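Local coordinates for protein 6-phosphogluconolactonase (Thermotoga maritima, PDB 1VL1) that hydrolyses 6-phosphogluconolactone to 6-phosphogluconate, the second step of the oxidative pentose phosphate pathway, at residues 84-89 and 114-119; 19-24 and 227-232; 45-50 and 137-142; 126-131 and 163-168; 155-160 and 182-187. All coordinates share one frame; numbering follows the deposited sequence.

Interaction 1. Residues 84-89 and 114-119; sequences VPLDSD and VDTSLP
Two type I beta turns meet here, P85 to S88 in one loop and D115 to L118 in the other. T116 and L86 make the contact. The side chain of T116 starts toward the 84-89 loop, and its OG1 donates to V84 O at 2.7 Å. The hydroxyl comes from above the carbonyl plane, 42° out of it. With chi1 at 66°, OG1 sits between the backbone N and the carbonyl carbon of its own residue, and this turns it to V84. CG2 of T116 lies beside the same carbonyl, 3.6 Å from V84 O. A water adds a second link. It donates to T116 OG1 at 2.9 Å and accepts from L86 N at 3.2 Å. The T116 hydroxyl therefore gives one bond and receives another, and the water serves the backbone N-H of L86. L86 reaches over with its end, and its CD2 packs against a carbonyl oxygen, 3.4 Å from V114 O. The second turn is braced within itself. D115 OD1 accepts from S117 N, an Asx turn, and from S117 OG at 2.7 Å, both from the same face of the carboxylate. Around the contact, L86 packs on F93 of helix 92-101, V114 rests on A123 and Y127 of helix 120-134, and E81 of strand 74-82 touches L86, V114 and T116.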
# COMPACT_ATOMS: atom_id res chain seq x y z
N VAL A 84 -11.98 -5.57 11.16
CA VAL A 84 -12.29 -6.92 11.56
C VAL A 84 -11.11 -7.43 12.38
O VAL A 84 -10.02 -6.85 12.39
CB VAL A 84 -12.47 -7.84 10.29
CG1 VAL A 84 -13.52 -7.29 9.39
CG2 VAL A 84 -11.16 -8.00 9.51
N PRO A 85 -11.32 -8.53 13.10
CA PRO A 85 -10.22 -9.07 13.91
C PRO A 85 -8.97 -9.35 13.08
O PRO A 85 -9.04 -9.74 11.91
CB PRO A 85 -10.82 -10.31 14.53
CG PRO A 85 -12.35 -10.06 14.52
CD PRO A 85 -12.59 -9.26 13.29
N LEU A 86 -7.78 -9.16 13.66
CA LEU A 86 -6.53 -9.29 12.94
C LEU A 86 -6.18 -10.74 12.53
O LEU A 86 -5.23 -10.91 11.79
CB LEU A 86 -5.36 -8.69 13.76
CG LEU A 86 -5.43 -7.15 13.97
CD1 LEU A 86 -4.39 -6.70 14.96
CD2 LEU A 86 -5.31 -6.35 12.73
N ASP A 87 -6.90 -11.72 13.05
CA ASP A 87 -6.73 -13.11 12.60
C ASP A 87 -7.83 -13.53 11.63
O ASP A 87 -7.95 -14.73 11.30
CB ASP A 87 -6.55 -14.07 13.75
CG ASP A 87 -7.76 -14.17 14.63
OD1 ASP A 87 -8.74 -13.40 14.45
OD2 ASP A 87 -7.81 -14.98 15.61
N SER A 88 -8.59 -12.56 11.14
CA SER A 88 -9.62 -12.85 10.14
C SER A 88 -8.96 -13.02 8.78
O SER A 88 -8.04 -12.30 8.46
CB SER A 88 -10.66 -11.74 10.05
OG SER A 88 -11.45 -11.93 8.87
N ASP A 89 -9.46 -13.92 7.94
CA ASP A 89 -8.88 -14.00 6.57
C ASP A 89 -9.13 -12.73 5.72
O ASP A 89 -8.52 -12.55 4.68
CB ASP A 89 -9.29 -15.30 5.81
CG ASP A 89 -10.76 -15.42 5.56
OD1 ASP A 89 -11.53 -14.47 5.80
OD2 ASP A 89 -11.26 -16.46 5.09
N VAL A 114 -2.81 -1.49 11.84
CA VAL A 114 -3.97 -0.92 12.50
C VAL A 114 -4.46 -1.89 13.59
O VAL A 114 -4.74 -3.07 13.32
CB VAL A 114 -5.09 -0.65 11.52
CG1 VAL A 114 -6.28 -0.15 12.28
CG2 VAL A 114 -4.67 0.35 10.44
N ASP A 115 -4.62 -1.37 14.79
CA ASP A 115 -5.03 -2.19 15.95
C ASP A 115 -6.53 -2.17 16.01
O ASP A 115 -7.16 -1.34 16.69
CB ASP A 115 -4.42 -1.66 17.27
CG ASP A 115 -4.82 -2.47 18.48
OD1 ASP A 115 -5.55 -3.48 18.31
OD2 ASP A 115 -4.41 -2.16 19.63
N THR A 116 -7.15 -3.10 15.27
CA THR A 116 -8.62 -3.17 15.18
C THR A 116 -9.35 -3.67 16.42
O THR A 116 -10.61 -3.71 16.47
CB THR A 116 -9.03 -4.05 13.99
OG1 THR A 116 -8.63 -5.41 14.23
CG2 THR A 116 -8.40 -3.62 12.69
N SER A 117 -8.61 -3.96 17.48
CA SER A 117 -9.21 -4.29 18.75
C SER A 117 -9.76 -3.08 19.49
O SER A 117 -10.60 -3.21 20.39
CB SER A 117 -8.21 -4.97 19.67
OG SER A 117 -7.29 -4.09 20.28
N LEU A 118 -9.24 -1.91 19.09
CA LEU A 118 -9.70 -0.61 19.62
C LEU A 118 -10.94 -0.10 18.89
O LEU A 118 -11.15 -0.43 17.72
CB LEU A 118 -8.60 0.44 19.44
CG LEU A 118 -7.27 0.21 20.20
CD1 LEU A 118 -6.29 1.31 19.79
CD2 LEU A 118 -7.42 0.07 21.69
N PRO A 119 -11.72 0.77 19.51
CA PRO A 119 -12.81 1.43 18.79
C PRO A 119 -12.22 2.13 17.56
O PRO A 119 -11.09 2.55 17.56
CB PRO A 119 -13.39 2.44 19.81
CG PRO A 119 -12.95 1.90 21.14
CD PRO A 119 -11.61 1.25 20.90
O HOH W 1 -8.26 -7.40 16.29

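Interaction 2. Residues 19-24 and 227-232; sequences YLLEDG and VWFVGK
Y19 O accepts from V230 N at 2.8 Å, within a parallel pair of beta strands at the edge of the sheet. Strands 16-21 and 225-231 join the two ends of the chain. Y19 pairs with F229, L20 with V230 and L21 with G231. Y19 N donates to W228 O with an almost straight bond, 176° at the hydrogen. L21 N donates to V230 O at 2.8 Å. At the last residue of the chain, K232 N reaches L21 O at 3.2 Å, with a more bent bond of 137°. V230 and L20 lie side by side on one face, where V230 also packs on I203 and L206 of helix 200-210. Y19, L21 and F229 occupy the other face, beside helix 25-43. The rings of Y19 and F229 are nearly parallel, 11° apart, but slid so far that they barely overlap. V227 CG1 touches both rings: it meets the Y19 ring at its edge, 3.7 Å from CE2, and lies over one face of the F229 ring near its rim.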
# COMPACT_ATOMS: atom_id res chain seq x y z
N TYR A 19 4.38 0.37 -17.12
CA TYR A 19 4.94 -0.84 -17.71
C TYR A 19 3.80 -1.76 -18.04
O TYR A 19 3.05 -2.08 -17.12
CB TYR A 19 5.84 -1.54 -16.70
CG TYR A 19 7.13 -0.80 -16.41
CD1 TYR A 19 8.26 -1.00 -17.16
CD2 TYR A 19 7.21 0.05 -15.34
CE1 TYR A 19 9.41 -0.32 -16.88
CE2 TYR A 19 8.35 0.73 -15.06
CZ TYR A 19 9.44 0.53 -15.80
OH TYR A 19 10.60 1.21 -15.47
N LEU A 20 3.71 -2.20 -19.29
CA LEU A 20 2.71 -3.14 -19.75
C LEU A 20 3.42 -4.47 -19.95
O LEU A 20 4.30 -4.58 -20.81
CB LEU A 20 2.08 -2.73 -21.06
CG LEU A 20 1.38 -1.38 -21.17
CD1 LEU A 20 0.84 -1.24 -22.54
CD2 LEU A 20 0.28 -1.32 -20.15
N LEU A 21 3.02 -5.46 -19.17
CA LEU A 21 3.68 -6.75 -19.08
C LEU A 21 2.73 -7.87 -19.54
O LEU A 21 1.55 -7.89 -19.18
CB LEU A 21 4.07 -7.02 -17.64
CG LEU A 21 4.95 -5.93 -17.02
CD1 LEU A 21 4.75 -5.74 -15.54
CD2 LEU A 21 6.38 -6.28 -17.37
N GLU A 22 3.29 -8.79 -20.28
CA GLU A 22 2.56 -9.89 -20.93
C GLU A 22 2.88 -11.24 -20.28
O GLU A 22 2.14 -12.22 -20.48
CB GLU A 22 3.02 -9.99 -22.37
CG GLU A 22 2.64 -8.83 -23.29
CD GLU A 22 1.19 -8.89 -23.75
OE1 GLU A 22 0.53 -9.95 -23.55
OE2 GLU A 22 0.70 -7.88 -24.32
N ASP A 23 4.01 -11.29 -19.58
CA ASP A 23 4.59 -12.52 -19.10
C ASP A 23 5.60 -12.19 -18.01
O ASP A 23 6.21 -11.14 -18.02
CB ASP A 23 5.29 -13.19 -20.25
CG ASP A 23 5.36 -14.63 -20.08
OD1 ASP A 23 4.42 -15.33 -20.52
OD2 ASP A 23 6.31 -15.15 -19.50
N GLY A 24 5.77 -13.08 -17.04
CA GLY A 24 6.70 -12.85 -15.94
C GLY A 24 6.38 -11.66 -15.05
O GLY A 24 7.29 -11.00 -14.53
N VAL A 227 4.56 4.96 -10.68
CA VAL A 227 4.79 3.85 -11.59
C VAL A 227 3.68 2.85 -11.53
O VAL A 227 3.31 2.39 -10.45
CB VAL A 227 6.08 3.12 -11.21
CG1 VAL A 227 6.30 1.96 -12.20
CG2 VAL A 227 7.32 4.08 -11.21
N TRP A 228 3.13 2.47 -12.69
CA TRP A 228 2.14 1.41 -12.77
C TRP A 228 2.82 0.17 -13.39
O TRP A 228 3.49 0.25 -14.41
CB TRP A 228 0.97 1.82 -13.65
CG TRP A 228 0.16 2.97 -13.09
CD1 TRP A 228 0.55 4.28 -13.05
CD2 TRP A 228 -1.13 2.92 -12.50
NE1 TRP A 228 -0.42 5.05 -12.48
CE2 TRP A 228 -1.45 4.23 -12.09
CE3 TRP A 228 -2.04 1.91 -12.26
CZ2 TRP A 228 -2.67 4.55 -11.51
CZ3 TRP A 228 -3.25 2.23 -11.68
CH2 TRP A 228 -3.54 3.54 -11.29
N PHE A 229 2.60 -0.99 -12.77
CA PHE A 229 3.01 -2.26 -13.35
C PHE A 229 1.70 -2.96 -13.72
O PHE A 229 0.95 -3.39 -12.83
CB PHE A 229 3.81 -3.08 -12.33
CG PHE A 229 5.10 -2.48 -11.95
CD1 PHE A 229 6.17 -2.58 -12.77
CD2 PHE A 229 5.26 -1.81 -10.72
CE1 PHE A 229 7.39 -1.99 -12.43
CE2 PHE A 229 6.50 -1.23 -10.38
CZ PHE A 229 7.55 -1.35 -11.21
N VAL A 230 1.44 -3.06 -15.01
CA VAL A 230 0.16 -3.52 -15.53
C VAL A 230 0.31 -4.85 -16.24
O VAL A 230 1.05 -4.96 -17.23
CB VAL A 230 -0.39 -2.52 -16.51
CG1 VAL A 230 -1.79 -2.97 -17.00
CG2 VAL A 230 -0.41 -1.14 -15.86
N GLY A 231 -0.36 -5.87 -15.69
CA GLY A 231 -0.34 -7.22 -16.27
C GLY A 231 -1.60 -7.50 -17.08
O GLY A 231 -2.65 -6.95 -16.81
N LYS A 232 -1.46 -8.39 -18.07
CA LYS A 232 -2.54 -8.90 -18.95
C LYS A 232 -2.68 -8.17 -20.31
O LYS A 232 -1.69 -7.67 -20.90
CB LYS A 232 -3.91 -8.93 -18.24
CG LYS A 232 -4.24 -10.20 -17.45
CD LYS A 232 -3.37 -10.41 -16.23
CE LYS A 232 -4.04 -11.43 -15.29
NZ LYS A 232 -3.41 -11.56 -13.91

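Interaction 3. Residues 45-50 and 137-142; sequences DKIFVV and QFDLAI
Backbone hydrogen bonds join F48 and V50 to D139, L140 and I142, pairing two parallel strands in the middle of the sheet. V50 N donates to L140 O at 2.9 Å, and I142 N to V50 O at 2.8 Å. Toward the N-terminal ends of the strands the pairing is irregular. F48 O accepts two N-H groups, D139 N at 2.8 Å and L140 N at 3.3 Å, both in the carbonyl plane. D139 also replaces a backbone acceptor with its side chain: OD2 takes F48 N at 2.9 Å on its anti lone pair. Its chi1 of -68° sets CG beside its own backbone N, on the side of F48. The same oxygen lies at the edge of the F48 ring. It also forms a salt bridge with K44.

The apolar contacts divide between the faces. V50 CG2 stands over the centre of the F138 ring, 3.3 Å from the centroid and 5° off the normal, a close CH-pi contact. V50 CB meets A141 CB on that face. On the other face, V49 CG1 touches I142 CD1, and helix 25-43 covers I142 and L140 with I33 and M37.

The contact is buried, so the D139 charge is probably stabilised by the F48 N-H and the K44 ammonium group. The carboxylate thus carries the pairing on ahead of the regular strand pairing, while V50 and F138 add an apolar contact through the CH-pi pair.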
# COMPACT_ATOMS: atom_id res chain seq x y z
N ASP A 45 19.80 5.22 6.07
CA ASP A 45 19.97 4.16 7.05
C ASP A 45 18.68 3.37 7.18
O ASP A 45 18.72 2.15 7.25
CB ASP A 45 20.39 4.80 8.37
CG ASP A 45 20.35 3.86 9.58
OD1 ASP A 45 20.56 2.62 9.44
OD2 ASP A 45 20.16 4.30 10.75
N LYS A 46 17.54 4.06 7.22
CA LYS A 46 16.24 3.40 7.38
C LYS A 46 15.34 3.80 6.23
O LYS A 46 15.37 4.96 5.79
CB LYS A 46 15.57 3.82 8.68
CG LYS A 46 16.49 3.71 9.88
CD LYS A 46 15.73 3.93 11.19
CE LYS A 46 15.36 5.40 11.41
NZ LYS A 46 14.79 5.73 12.76
N ILE A 47 14.55 2.87 5.76
CA ILE A 47 13.56 3.22 4.75
C ILE A 47 12.16 2.87 5.24
O ILE A 47 12.00 1.95 6.09
CB ILE A 47 13.89 2.62 3.35
CG1 ILE A 47 13.81 1.08 3.37
CG2 ILE A 47 15.29 3.04 2.90
CD1 ILE A 47 13.66 0.46 1.97
N PHE A 48 11.16 3.57 4.69
CA PHE A 48 9.80 3.45 5.15
C PHE A 48 8.91 3.12 3.97
O PHE A 48 8.88 3.88 2.97
CB PHE A 48 9.33 4.72 5.85
CG PHE A 48 10.20 5.06 6.99
CD1 PHE A 48 11.37 5.79 6.75
CD2 PHE A 48 9.98 4.56 8.25
CE1 PHE A 48 12.27 6.05 7.76
CE2 PHE A 48 10.89 4.83 9.31
CZ PHE A 48 12.02 5.58 9.05
N VAL A 49 8.26 1.97 4.08
CA VAL A 49 7.48 1.36 2.99
C VAL A 49 6.02 1.11 3.38
O VAL A 49 5.74 0.43 4.34
CB VAL A 49 8.14 0.06 2.48
CG1 VAL A 49 7.42 -0.47 1.26
CG2 VAL A 49 9.65 0.26 2.23
N VAL A 50 5.08 1.66 2.58
CA VAL A 50 3.63 1.47 2.73
C VAL A 50 3.21 0.29 1.84
O VAL A 50 3.67 0.20 0.68
CB VAL A 50 2.83 2.68 2.30
CG1 VAL A 50 1.32 2.36 2.25
CG2 VAL A 50 3.08 3.83 3.23
N GLN A 137 7.82 11.11 6.05
CA GLN A 137 7.87 10.84 4.63
C GLN A 137 8.04 9.35 4.38
O GLN A 137 8.99 8.77 4.86
CB GLN A 137 9.08 11.59 4.01
CG GLN A 137 9.18 11.53 2.52
CD GLN A 137 10.25 12.46 1.97
OE1 GLN A 137 9.94 13.56 1.48
NE2 GLN A 137 11.52 12.03 2.06
N PHE A 138 7.14 8.74 3.61
CA PHE A 138 7.37 7.38 3.14
C PHE A 138 8.31 7.43 1.94
O PHE A 138 8.28 8.38 1.12
CB PHE A 138 6.07 6.71 2.76
CG PHE A 138 5.07 6.64 3.85
CD1 PHE A 138 5.32 5.90 5.00
CD2 PHE A 138 3.85 7.26 3.73
CE1 PHE A 138 4.38 5.83 6.02
CE2 PHE A 138 2.88 7.16 4.72
CZ PHE A 138 3.15 6.46 5.88
N ASP A 139 9.15 6.43 1.82
CA ASP A 139 10.05 6.29 0.67
C ASP A 139 9.33 5.61 -0.50
O ASP A 139 9.50 5.99 -1.66
CB ASP A 139 11.27 5.46 1.08
CG ASP A 139 12.13 6.18 2.05
OD1 ASP A 139 12.69 7.28 1.72
OD2 ASP A 139 12.30 5.75 3.20
N LEU A 140 8.48 4.65 -0.18
CA LEU A 140 7.87 3.82 -1.19
C LEU A 140 6.51 3.37 -0.76
O LEU A 140 6.35 3.00 0.39
CB LEU A 140 8.77 2.63 -1.34
CG LEU A 140 8.49 1.57 -2.39
CD1 LEU A 140 8.40 2.19 -3.76
CD2 LEU A 140 9.62 0.59 -2.41
N ALA A 141 5.52 3.43 -1.66
CA ALA A 141 4.21 2.92 -1.39
C ALA A 141 3.92 1.89 -2.49
O ALA A 141 4.09 2.18 -3.65
CB ALA A 141 3.16 4.00 -1.38
N ILE A 142 3.58 0.69 -2.10
CA ILE A 142 3.21 -0.41 -3.01
C ILE A 142 1.72 -0.65 -2.87
O ILE A 142 1.21 -1.20 -1.84
CB ILE A 142 4.04 -1.71 -2.72
CG1 ILE A 142 5.53 -1.43 -2.71
CG2 ILE A 142 3.70 -2.80 -3.75
CD1 ILE A 142 6.41 -2.55 -2.21

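Interaction 4. Residues 126-131 and 163-168; sequences KYEREI and DNLVTF
V166 pushes its side chain against helix 120-134, and E128 of that helix binds the backbone beside it. This joins the helix to the short strand 166-168, which runs nearly antiparallel to it, at 165°. The packed part lies at V166. Its CG2 comes 3.7 Å from E128 CA and 3.9 Å from I131 CD1. Its CG1 is 4.0 Å from Y127 CD2. The V166 side chain crosses that of Y127 at about a right angle, and I131 CD1 lies over one face of the Y127 ring. F77 of strand 74-82 touches both Y127 and I131, while L182 of strand 179-182 touches V166 and I131, so this part is closed into the core.

The more open part is polar. CG of E128 is anti to the backbone N, chi1 -177°, and the chain bends at chi2 to lay the carboxylate along the backbone of residues 164-166. OE1 accepts from V166 N at 3.0 Å, met from 52° above the carboxylate plane. L165 N makes only weak bonds, to OE1 at 3.1 Å and OE2 at 3.3 Å. L165 CB lies 3.6 Å from E128 CD.

OE2 also forms a salt bridge with R132, which probably helps to balance the charge. The carboxylate thus holds the N-H of V166, the first residue of the strand, and more weakly that of L165 just before it, to a helix whose inner side is packed by apolar groups.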
# COMPACT_ATOMS: atom_id res chain seq x y z
N LYS A 126 -4.33 6.06 17.02
CA LYS A 126 -3.16 5.31 17.42
C LYS A 126 -2.23 5.11 16.23
O LYS A 126 -1.04 5.27 16.32
CB LYS A 126 -3.56 3.98 18.05
CG LYS A 126 -2.35 3.07 18.38
CD LYS A 126 -2.81 1.80 19.08
CE LYS A 126 -1.79 0.75 19.07
NZ LYS A 126 -2.17 -0.42 19.96
N TYR A 127 -2.79 4.72 15.09
CA TYR A 127 -1.97 4.43 13.92
C TYR A 127 -1.39 5.72 13.41
O TYR A 127 -0.22 5.77 13.04
CB TYR A 127 -2.86 3.81 12.84
CG TYR A 127 -2.12 3.22 11.69
CD1 TYR A 127 -0.99 2.46 11.92
CD2 TYR A 127 -2.53 3.40 10.38
CE1 TYR A 127 -0.29 1.85 10.88
CE2 TYR A 127 -1.82 2.79 9.34
CZ TYR A 127 -0.70 2.05 9.58
OH TYR A 127 0.04 1.45 8.55
N GLU A 128 -2.17 6.79 13.41
CA GLU A 128 -1.65 8.10 12.99
C GLU A 128 -0.44 8.53 13.85
O GLU A 128 0.60 8.93 13.33
CB GLU A 128 -2.73 9.18 13.05
CG GLU A 128 -2.20 10.50 12.53
CD GLU A 128 -3.20 11.40 11.80
OE1 GLU A 128 -4.27 10.96 11.36
OE2 GLU A 128 -2.89 12.57 11.66
N ARG A 129 -0.57 8.41 15.15
CA ARG A 129 0.53 8.71 16.07
C ARG A 129 1.77 7.87 15.75
O ARG A 129 2.90 8.36 15.84
CB ARG A 129 0.14 8.54 17.53
CG ARG A 129 -0.80 9.61 18.12
CD ARG A 129 -1.04 9.54 19.60
NE ARG A 129 -1.57 8.26 20.04
CZ ARG A 129 -2.86 7.95 20.19
NH1 ARG A 129 -3.81 8.82 19.90
NH2 ARG A 129 -3.17 6.74 20.68
N GLU A 130 1.57 6.58 15.46
CA GLU A 130 2.71 5.70 15.20
C GLU A 130 3.43 6.11 13.92
O GLU A 130 4.65 6.10 13.87
CB GLU A 130 2.25 4.25 15.03
CG GLU A 130 1.96 3.53 16.27
CD GLU A 130 1.77 2.04 16.00
OE1 GLU A 130 2.50 1.45 15.18
OE2 GLU A 130 0.86 1.53 16.67
N ILE A 131 2.66 6.39 12.87
CA ILE A 131 3.27 6.84 11.63
C ILE A 131 4.10 8.11 11.82
O ILE A 131 5.28 8.16 11.41
CB ILE A 131 2.18 7.07 10.56
CG1 ILE A 131 1.52 5.75 10.24
CG2 ILE A 131 2.82 7.68 9.34
CD1 ILE A 131 0.28 5.93 9.37
N ASP A 163 -8.55 15.79 6.19
CA ASP A 163 -7.42 16.45 6.72
C ASP A 163 -6.84 15.75 7.98
O ASP A 163 -6.80 16.32 9.09
CB ASP A 163 -7.83 17.86 7.05
CG ASP A 163 -6.68 18.69 7.38
OD1 ASP A 163 -5.57 18.30 6.92
OD2 ASP A 163 -6.79 19.69 8.10
N ASN A 164 -6.34 14.55 7.77
CA ASN A 164 -5.68 13.71 8.76
C ASN A 164 -4.73 12.84 7.92
O ASN A 164 -4.90 12.76 6.72
CB ASN A 164 -6.67 12.76 9.43
CG ASN A 164 -7.75 13.44 10.16
OD1 ASN A 164 -8.90 13.53 9.66
ND2 ASN A 164 -7.43 13.96 11.34
N LEU A 165 -3.79 12.14 8.56
CA LEU A 165 -3.05 11.09 7.89
C LEU A 165 -3.83 9.77 7.79
O LEU A 165 -3.71 9.01 6.84
CB LEU A 165 -1.70 10.86 8.59
CG LEU A 165 -0.75 12.04 8.59
CD1 LEU A 165 0.51 11.79 9.38
CD2 LEU A 165 -0.37 12.53 7.18
N VAL A 166 -4.71 9.52 8.76
CA VAL A 166 -5.43 8.27 8.84
C VAL A 166 -6.86 8.62 9.16
O VAL A 166 -7.11 9.49 10.03
CB VAL A 166 -4.88 7.38 9.97
CG1 VAL A 166 -5.55 6.02 9.89
CG2 VAL A 166 -3.37 7.22 9.82
N THR A 167 -7.79 8.03 8.43
CA THR A 167 -9.20 8.21 8.71
C THR A 167 -9.95 6.88 8.67
O THR A 167 -9.34 5.82 8.49
CB THR A 167 -9.82 9.23 7.75
OG1 THR A 167 -11.15 9.57 8.22
CG2 THR A 167 -10.00 8.67 6.37
N PHE A 168 -11.26 6.90 8.83
CA PHE A 168 -12.04 5.66 8.76
C PHE A 168 -13.31 5.87 7.91
O PHE A 168 -13.70 7.03 7.66
CB PHE A 168 -12.34 5.10 10.15
CG PHE A 168 -13.26 5.94 10.99
CD1 PHE A 168 -14.63 5.74 10.93
CD2 PHE A 168 -12.76 6.89 11.87
CE1 PHE A 168 -15.50 6.51 11.74
CE2 PHE A 168 -13.58 7.64 12.69
CZ PHE A 168 -14.96 7.44 12.61

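Interaction 5. Residues 155-160 and 182-187; sequences FDLETG and LTFRAL
The ring of F184 has G160 over one face. G160 CA stands 3.6 Å from the ring centroid, 14° off the normal, in a CH-pi contact. The carbonyl group leaves the ring past its CG-CD2 side, with G160 C 3.3 Å from F184 CD2. G160 has no side chain, and its CA lies directly on the ring. L157 CD2 comes near the outer end of the ring, 4.2 Å from F184 CZ. Outside the two segments, F219 meets the ring of F184 with planes at about 40°.

The polar link is G160 O. It accepts from F184 N at 2.9 Å, in the carbonyl plane and on a lone pair. A water also donates to it at 2.7 Å and accepts from R185 N at 3.1 Å. Two N-H groups at the start of helix 184-187 are thus served by one carbonyl and its water. T183 is the N-cap of that helix. Its OG1 takes a weak bond from A186 N and a stronger one links it to N164 O. T183 CB lies 3.6 Å from G160 O.

The arrangement is a junction of two short helices: the last residue of helix 157-160 meets the capped N-terminus of helix 184-187.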
# COMPACT_ATOMS: atom_id res chain seq x y z
N PHE A 155 -12.59 4.84 -1.04
CA PHE A 155 -13.65 4.53 -2.00
C PHE A 155 -14.34 5.80 -2.48
O PHE A 155 -14.90 5.81 -3.57
CB PHE A 155 -14.69 3.59 -1.38
CG PHE A 155 -14.17 2.18 -1.16
CD1 PHE A 155 -14.24 1.23 -2.14
CD2 PHE A 155 -13.54 1.84 -0.00
CE1 PHE A 155 -13.71 -0.03 -1.94
CE2 PHE A 155 -12.99 0.60 0.18
CZ PHE A 155 -13.06 -0.32 -0.77
N ASP A 156 -14.29 6.84 -1.66
CA ASP A 156 -14.93 8.14 -1.84
C ASP A 156 -13.89 9.26 -1.75
O ASP A 156 -12.97 9.20 -0.94
CB ASP A 156 -16.02 8.36 -0.77
CG ASP A 156 -17.21 7.50 -1.01
OD1 ASP A 156 -17.89 7.75 -2.01
OD2 ASP A 156 -17.49 6.53 -0.31
N LEU A 157 -14.06 10.32 -2.53
CA LEU A 157 -13.08 11.39 -2.46
C LEU A 157 -13.04 12.10 -1.10
O LEU A 157 -11.96 12.48 -0.65
CB LEU A 157 -13.26 12.40 -3.62
CG LEU A 157 -13.25 11.76 -5.02
CD1 LEU A 157 -13.31 12.86 -6.03
CD2 LEU A 157 -12.03 10.90 -5.24
N GLU A 158 -14.18 12.22 -0.44
CA GLU A 158 -14.21 12.86 0.87
C GLU A 158 -13.24 12.16 1.79
O GLU A 158 -12.56 12.81 2.58
CB GLU A 158 -15.63 12.78 1.48
CG GLU A 158 -15.73 13.44 2.86
CD GLU A 158 -17.07 13.33 3.49
OE1 GLU A 158 -17.99 12.82 2.85
OE2 GLU A 158 -17.20 13.83 4.62
N THR A 159 -13.27 10.81 1.77
CA THR A 159 -12.35 10.01 2.61
C THR A 159 -10.90 10.35 2.28
O THR A 159 -10.06 10.55 3.15
CB THR A 159 -12.57 8.51 2.33
OG1 THR A 159 -13.86 8.12 2.72
CG2 THR A 159 -11.68 7.64 3.23
N GLY A 160 -10.59 10.36 1.00
CA GLY A 160 -9.21 10.60 0.62
C GLY A 160 -8.78 12.01 0.95
O GLY A 160 -7.61 12.22 1.23
N LEU A 182 -5.08 5.15 5.28
CA LEU A 182 -4.35 6.34 5.01
C LEU A 182 -5.12 7.15 4.02
O LEU A 182 -5.89 6.61 3.21
CB LEU A 182 -3.00 6.02 4.36
CG LEU A 182 -1.99 5.31 5.23
CD1 LEU A 182 -0.58 5.20 4.53
CD2 LEU A 182 -1.82 5.87 6.52
N THR A 183 -4.93 8.48 4.10
CA THR A 183 -5.61 9.47 3.22
C THR A 183 -4.72 9.83 2.05
O THR A 183 -3.55 9.42 1.95
CB THR A 183 -5.84 10.76 4.02
OG1 THR A 183 -4.59 11.24 4.51
CG2 THR A 183 -6.72 10.53 5.24
N PHE A 184 -5.25 10.58 1.08
CA PHE A 184 -4.39 11.12 0.04
C PHE A 184 -3.16 11.86 0.61
O PHE A 184 -2.03 11.70 0.12
CB PHE A 184 -5.18 12.06 -0.86
CG PHE A 184 -6.30 11.42 -1.63
CD1 PHE A 184 -6.23 10.11 -2.10
CD2 PHE A 184 -7.40 12.19 -2.00
CE1 PHE A 184 -7.24 9.55 -2.86
CE2 PHE A 184 -8.44 11.63 -2.78
CZ PHE A 184 -8.36 10.28 -3.21
N ARG A 185 -3.37 12.68 1.63
CA ARG A 185 -2.28 13.41 2.28
C ARG A 185 -1.13 12.51 2.69
O ARG A 185 0.04 12.80 2.36
CB ARG A 185 -2.84 14.16 3.48
CG ARG A 185 -1.86 14.87 4.29
CD ARG A 185 -2.58 15.75 5.29
NE ARG A 185 -1.70 16.14 6.38
CZ ARG A 185 -2.10 16.38 7.63
NH1 ARG A 185 -3.39 16.27 7.98
NH2 ARG A 185 -1.20 16.72 8.55
N ALA A 186 -1.46 11.40 3.36
CA ALA A 186 -0.46 10.47 3.89
C ALA A 186 0.23 9.77 2.71
O ALA A 186 1.47 9.70 2.62
CB ALA A 186 -1.10 9.47 4.83
N LEU A 187 -0.58 9.28 1.78
CA LEU A 187 -0.03 8.51 0.64
C LEU A 187 0.88 9.37 -0.21
O LEU A 187 1.92 8.93 -0.71
CB LEU A 187 -1.17 7.87 -0.20
CG LEU A 187 -1.92 6.71 0.51
CD1 LEU A 187 -3.05 6.29 -0.35
CD2 LEU A 187 -0.97 5.56 0.69
O HOH W 2 -6.04 13.92 2.54

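Overall arrangement
Interactions 2 and 3 pair parallel strands of one mixed sheet, with centres about 23 Å apart. Interaction 4 reaches the same sheet through strand 166-168. Interaction 2 joins the chain ends and encloses the other four along the sequence. Interactions 1 and 2 lie on opposite sides of the chain's centre, their centres about 33 Å apart. Interaction 4 touches interactions 1, 3 and 5: K126 bridges to D115, I131 packs on F138, and N164 and L165 bond to T183. Helix 120-134 thus connects the outer loops to the central strands. Interactions 4 and 5, centres about 11 Å apart, alternate along the chain. Together the contacts tie distant parts of the sequence into one alpha/beta unit.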